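Local coordinates for sensory box/GGDEF domain protein (Colwellia psychrerythraea, PDB 3LYX) that probably senses a signal through its PAS domain, the part present here, and passes it to a GGDEF domain of the diguanylate cyclase family, at residues Ala19-Asp24 and Gly113-Ile118; Lys77-Ile82 and Glu95-Pro100. One frame throughout, in Å; residues are numbered along the deposited sequence.

How the contacts relate
Both contacts lie in the one antiparallel sheet of this PAS domain. Its strand order is 29-32, 19-24, 108-117, 91-102, 78-85. Contact 1 joins the first strand of the chain, 19-24, to the last, 108-117. Contact 2 joins 78-85 to 91-102, a hairpin nested inside the loop that contact 1 closes. The centres are about 9 Å apart, and strands 91-102 and 108-117 are neighbours. Asn115 OD1 of contact 1 and Ser96 OG of contact 2 are probably hydrogen-bonded at 2.7 Å, and Ile114 N probably bonds to Met97 O. Both contacts also pack against the second subunit, so the sheet contributes to the dimer interface.

Contact 1 of 2, residues Ala19-Asp24 and Gly113-Ile118; sequences AIVVTD and GINRDI
Ala19 and Asn115 face each other as an antiparallel hydrogen-bonded pair. Ala19 N donates to Asn115 O at 3.1 Å. Asn115 N returns a bond to Ala19 O at 2.9 Å, bent to 140° at the hydrogen. Ala19 O has a further, weak partner: Asn115 ND2 reaches it at 3.4 Å. Asn115 CG stands beside its own backbone N, anti to the carbonyl carbon (chi1 -54°), and the turn of the amide about chi2 (-90°) brings ND2 toward Ala19 O and Val21 CG2. The other end of the amide, OD1, is hydrogen-bonded to Ser96 OG on strand 91-102. This buried amide is thus held firmly through OD1 and only weakly through ND2.

Two residues along, Val21 N donates to Gly113 O at 2.9 Å. Gly113 N donates to Val21 O at 2.8 Å. Strand 108-117 is the middle one of the five-stranded PAS-fold sheet, and strand 19-24 is its neighbour on one side; the first and last strands of the sheet in sequence thus run side by side. Between these bonded pairs sits the non-hydrogen-bonded pair Ile20 and Ile114. Their side chains lie alongside each other, pointing the same way, with Ile20 CD1 at 3.9 Å from Ile114 CG1. The backbone of Ile20 is satisfied outside the pair: its N bonds to Asn33 OD1 and its O to Ser36 OG. On the isoleucine face, Val16 and Tyr15 of the second subunit pack on Ile20 and Ile114 respectively. On the other face, Ser36 of helix 34-40 touches Ala19 and Val21, while Tyr40 touches Asn115.

Contact 2 of 2, residues Lys77-Ile82 and Glu95-Pro100; sequences KWTGEI and ESMCVP
The beta hairpin of strands 78-85 and 91-102 forms one edge of the PAS sheet, and here Trp78 pairs with Cys98. Trp78 N donates to Cys98 O at 2.9 Å. Cys98 N donates to Trp78 O. Gly80 and Ser96 form a second hydrogen-bonded pair. Ser96 N donates to Gly80 O at 2.8 Å.

The Trp78 ring occupies the sheet face toward helix 61-75. With CG anti to the backbone N (chi1 172°), the indole reaches along its own strand to Gly80, whose N lies 3.8 Å above one ring face, toward the rim. The ring presents an edge to the partner strand: CZ3 is 3.4 Å from Ser96 OG, and CE3 is 3.8 Å from Cys98 N. Trp78 CE3 also makes an apolar contact with Cys98 CB at 3.9 Å. The Ser96 hydroxyl has its hydrogen-bond partner in Asn115 OD1. Val68 of the helix packs on both Trp78 and Cys98, in the helix-against-sheet arrangement of the PAS fold.

On the opposite face, Thr79 CG2 comes obliquely to within 3.8 Å of Met97 CG. The Lys77 chain runs alongside Val99, its CE 3.7 Å from Val99 CG1. Tyr15 of the second subunit packs on Met97 and Val99. Farther along this face, a water donates to both Glu81 OE2 and Glu95 OE2. It bridges two carboxylates whose like charges would otherwise probably disfavour each other, while Glu95 OE1 makes a long, weak ion pair with Arg116.

Contact 1 of 2, residues Ala19-Asp24 and Gly113-Ile118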
loop_
_atom_site.group_PDB
_atom_site.type_symbol
_atom_site.label_atom_id
_atom_site.label_comp_id
_atom_site.label_asym_id
_atom_site.label_seq_id
_atom_site.Cartn_x
_atom_site.Cartn_y
_atom_site.Cartn_z
ATOM N N ALA B 19 6.063 0.271 -2.645
ATOM C CA ALA B 19 6.424 -0.566 -3.786
ATOM C C ALA B 19 6.220 -2.013 -3.344
ATOM O O ALA B 19 6.944 -2.526 -2.477
ATOM C CB ALA B 19 7.873 -0.331 -4.164
ATOM N N ILE B 20 5.211 -2.660 -3.917
ATOM C CA ILE B 20 4.912 -4.049 -3.597
ATOM C C ILE B 20 5.552 -4.954 -4.648
ATOM O O ILE B 20 5.399 -4.725 -5.848
ATOM C CB ILE B 20 3.386 -4.327 -3.611
ATOM C CG1 ILE B 20 2.654 -3.365 -2.664
ATOM C CG2 ILE B 20 3.114 -5.772 -3.197
ATOM C CD1 ILE B 20 3.108 -3.465 -1.228
ATOM N N VAL B 21 6.280 -5.971 -4.197
ATOM C CA VAL B 21 6.901 -6.924 -5.112
ATOM C C VAL B 21 6.596 -8.315 -4.589
ATOM O O VAL B 21 7.064 -8.704 -3.512
ATOM C CB VAL B 21 8.433 -6.746 -5.193
ATOM C CG1 VAL B 21 9.027 -7.740 -6.192
ATOM C CG2 VAL B 21 8.768 -5.326 -5.603
ATOM N N VAL B 22 5.794 -9.052 -5.348
ATOM C CA VAL B 22 5.410 -10.405 -4.982
ATOM C C VAL B 22 6.260 -11.392 -5.784
ATOM O O VAL B 22 6.360 -11.263 -7.002
ATOM C CB VAL B 22 3.929 -10.639 -5.296
ATOM C CG1 VAL B 22 3.496 -12.002 -4.792
ATOM C CG2 VAL B 22 3.087 -9.526 -4.670
ATOM N N THR B 23 6.864 -12.369 -5.104
ATOM C CA THR B 23 7.719 -13.361 -5.766
ATOM C C THR B 23 7.306 -14.800 -5.496
ATOM O O THR B 23 6.530 -15.072 -4.575
ATOM C CB THR B 23 9.191 -13.236 -5.307
ATOM O OG1 THR B 23 9.252 -13.361 -3.881
ATOM C CG2 THR B 23 9.786 -11.899 -5.724
ATOM N N ASP B 24 7.828 -15.727 -6.300
ATOM C CA ASP B 24 7.521 -17.135 -6.094
ATOM C C ASP B 24 8.578 -17.720 -5.175
ATOM O O ASP B 24 9.459 -17.001 -4.700
ATOM C CB ASP B 24 7.465 -17.926 -7.416
ATOM C CG ASP B 24 8.781 -17.900 -8.199
ATOM O OD1 ASP B 24 9.859 -17.675 -7.603
ATOM O OD2 ASP B 24 8.726 -18.125 -9.427
ATOM N N GLY B 113 6.948 -8.670 -0.764
ATOM C CA GLY B 113 7.912 -7.663 -0.370
ATOM C C GLY B 113 7.297 -6.269 -0.389
ATOM O O GLY B 113 6.564 -5.931 -1.320
ATOM N N ILE B 114 7.576 -5.477 0.645
ATOM C CA ILE B 114 7.082 -4.096 0.751
ATOM C C ILE B 114 8.331 -3.221 0.840
ATOM O O ILE B 114 9.210 -3.468 1.667
ATOM C CB ILE B 114 6.211 -3.876 2.029
ATOM C CG1 ILE B 114 4.931 -4.708 1.955
ATOM C CG2 ILE B 114 5.820 -2.392 2.146
ATOM C CD1 ILE B 114 5.159 -6.187 1.893
ATOM N N ASN B 115 8.416 -2.194 0.005
ATOM C CA ASN B 115 9.614 -1.370 -0.007
ATOM C C ASN B 115 9.344 0.137 -0.066
ATOM O O ASN B 115 8.324 0.569 -0.600
ATOM C CB ASN B 115 10.474 -1.788 -1.209
ATOM C CG ASN B 115 10.781 -3.281 -1.220
ATOM O OD1 ASN B 115 11.789 -3.723 -0.665
ATOM N ND2 ASN B 115 9.902 -4.064 -1.837
ATOM N N ARG B 116 10.280 0.919 0.476
ATOM C CA ARG B 116 10.189 2.381 0.494
ATOM C C ARG B 116 11.567 3.036 0.405
ATOM O O ARG B 116 12.486 2.690 1.149
ATOM C CB ARG B 116 9.501 2.876 1.772
ATOM C CG ARG B 116 7.982 2.743 1.783
ATOM C CD ARG B 116 7.425 3.177 3.129
ATOM N NE ARG B 116 7.921 2.332 4.212
ATOM C CZ ARG B 116 7.487 1.099 4.466
ATOM N NH1 ARG B 116 6.534 0.553 3.720
ATOM N NH2 ARG B 116 8.013 0.403 5.464
ATOM N N ASP B 117 11.695 3.998 -0.498
ATOM C CA ASP B 117 12.944 4.718 -0.688
ATOM C C ASP B 117 13.362 5.429 0.591
ATOM O O ASP B 117 12.552 6.081 1.248
ATOM C CB ASP B 117 12.803 5.741 -1.819
ATOM C CG ASP B 117 13.945 6.734 -1.847
ATOM O OD1 ASP B 117 15.105 6.310 -1.657
ATOM O OD2 ASP B 117 13.685 7.939 -2.060
ATOM N N ILE B 118 14.640 5.296 0.925
ATOM C CA ILE B 118 15.201 5.903 2.118
ATOM C C ILE B 118 16.542 6.560 1.760
ATOM O O ILE B 118 17.224 7.127 2.619
ATOM C CB ILE B 118 15.378 4.810 3.220
ATOM C CG1 ILE B 118 14.614 5.215 4.474
ATOM C CG2 ILE B 118 16.850 4.548 3.509
ATOM C CD1 ILE B 118 13.127 5.290 4.265
#

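Contact 2 of 2, residues Lys77-Ile82 and Glu95-Pro100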
loop_
_atom_site.group_PDB
_atom_site.type_symbol
_atom_site.label_atom_id
_atom_site.label_comp_id
_atom_site.label_asym_id
_atom_site.label_seq_id
_atom_site.Cartn_x
_atom_site.Cartn_y
_atom_site.Cartn_z
ATOM N N LYS B 77 9.066 -13.341 9.465
ATOM C CA LYS B 77 9.112 -12.069 8.764
ATOM C C LYS B 77 10.544 -11.550 8.725
ATOM O O LYS B 77 11.376 -11.929 9.548
ATOM C CB LYS B 77 8.231 -11.035 9.474
ATOM C CG LYS B 77 8.469 -9.604 8.996
ATOM C CD LYS B 77 7.663 -8.568 9.772
ATOM C CE LYS B 77 6.168 -8.786 9.624
ATOM N NZ LYS B 77 5.396 -7.662 10.228
ATOM N N TRP B 78 10.826 -10.681 7.764
ATOM C CA TRP B 78 12.143 -10.077 7.646
ATOM C C TRP B 78 11.995 -8.584 7.365
ATOM O O TRP B 78 11.128 -8.174 6.595
ATOM C CB TRP B 78 12.931 -10.699 6.496
ATOM C CG TRP B 78 14.220 -9.978 6.219
ATOM C CD1 TRP B 78 15.429 -10.196 6.818
ATOM C CD2 TRP B 78 14.416 -8.896 5.297
ATOM N NE1 TRP B 78 16.372 -9.320 6.320
ATOM C CE2 TRP B 78 15.775 -8.511 5.386
ATOM C CE3 TRP B 78 13.574 -8.216 4.401
ATOM C CZ2 TRP B 78 16.314 -7.472 4.610
ATOM C CZ3 TRP B 78 14.111 -7.181 3.627
ATOM C CH2 TRP B 78 15.471 -6.822 3.739
ATOM N N THR B 79 12.836 -7.776 7.999
ATOM C CA THR B 79 12.827 -6.339 7.764
ATOM C C THR B 79 14.284 -5.908 7.759
ATOM O O THR B 79 15.105 -6.478 8.471
ATOM C CB THR B 79 12.083 -5.560 8.874
ATOM O OG1 THR B 79 12.777 -5.721 10.115
ATOM C CG2 THR B 79 10.649 -6.064 9.023
ATOM N N GLY B 80 14.611 -4.915 6.947
ATOM C CA GLY B 80 15.983 -4.453 6.897
ATOM C C GLY B 80 16.119 -3.272 5.966
ATOM O O GLY B 80 15.205 -2.970 5.209
ATOM N N GLU B 81 17.255 -2.591 6.050
ATOM C CA GLU B 81 17.545 -1.445 5.203
ATOM C C GLU B 81 18.670 -1.921 4.315
ATOM O O GLU B 81 19.791 -2.140 4.773
ATOM C CB GLU B 81 17.994 -0.259 6.048
ATOM C CG GLU B 81 16.853 0.448 6.755
ATOM C CD GLU B 81 17.349 1.414 7.808
ATOM O OE1 GLU B 81 18.340 2.129 7.551
ATOM O OE2 GLU B 81 16.744 1.459 8.895
ATOM N N ILE B 82 18.355 -2.092 3.039
ATOM C CA ILE B 82 19.310 -2.612 2.076
ATOM C C ILE B 82 19.527 -1.683 0.891
ATOM O O ILE B 82 18.759 -0.747 0.676
ATOM C CB ILE B 82 18.806 -3.974 1.554
ATOM C CG1 ILE B 82 17.404 -3.797 0.948
ATOM C CG2 ILE B 82 18.743 -4.985 2.707
ATOM C CD1 ILE B 82 16.820 -5.055 0.334
ATOM N N GLU B 95 13.901 0.893 2.749
ATOM C CA GLU B 95 13.476 0.230 3.970
ATOM C C GLU B 95 12.642 -0.898 3.368
ATOM O O GLU B 95 11.736 -0.645 2.573
ATOM C CB GLU B 95 12.600 1.153 4.824
ATOM C CG GLU B 95 11.821 0.412 5.907
ATOM C CD GLU B 95 11.233 1.346 6.950
ATOM O OE1 GLU B 95 10.602 2.354 6.565
ATOM O OE2 GLU B 95 11.403 1.066 8.157
ATOM N N SER B 96 12.956 -2.134 3.725
ATOM C CA SER B 96 12.251 -3.265 3.142
ATOM C C SER B 96 11.744 -4.287 4.157
ATOM O O SER B 96 12.300 -4.436 5.250
ATOM C CB SER B 96 13.174 -3.943 2.111
ATOM O OG SER B 96 12.556 -5.071 1.517
ATOM N N MET B 97 10.680 -4.982 3.777
ATOM C CA MET B 97 10.073 -6.006 4.617
ATOM C C MET B 97 9.648 -7.155 3.712
ATOM O O MET B 97 9.223 -6.942 2.581
ATOM C CB MET B 97 8.854 -5.434 5.334
ATOM C CG MET B 97 8.130 -6.405 6.246
ATOM S SD MET B 97 6.458 -5.802 6.571
ATOM C CE MET B 97 5.673 -6.334 5.092
ATOM N N CYS B 98 9.762 -8.374 4.215
ATOM C CA CYS B 98 9.392 -9.550 3.444
ATOM C C CYS B 98 8.700 -10.580 4.330
ATOM O O CYS B 98 9.179 -10.899 5.419
ATOM C CB CYS B 98 10.645 -10.174 2.814
ATOM S SG CYS B 98 10.312 -11.565 1.686
ATOM N N VAL B 99 7.554 -11.072 3.874
ATOM C CA VAL B 99 6.821 -12.099 4.603
ATOM C C VAL B 99 6.398 -13.154 3.592
ATOM O O VAL B 99 6.233 -12.859 2.409
ATOM C CB VAL B 99 5.571 -11.540 5.346
ATOM C CG1 VAL B 99 6.005 -10.455 6.326
ATOM C CG2 VAL B 99 4.542 -10.996 4.359
ATOM N N PRO B 100 6.222 -14.401 4.043
ATOM C CA PRO B 100 5.823 -15.476 3.137
ATOM C C PRO B 100 4.361 -15.403 2.730
ATOM O O PRO B 100 3.516 -14.940 3.501
ATOM C CB PRO B 100 6.131 -16.730 3.948
ATOM C CG PRO B 100 5.813 -16.304 5.333
ATOM C CD PRO B 100 6.410 -14.908 5.416
HETATM O O HOH W 1 13.918 1.193 8.876
#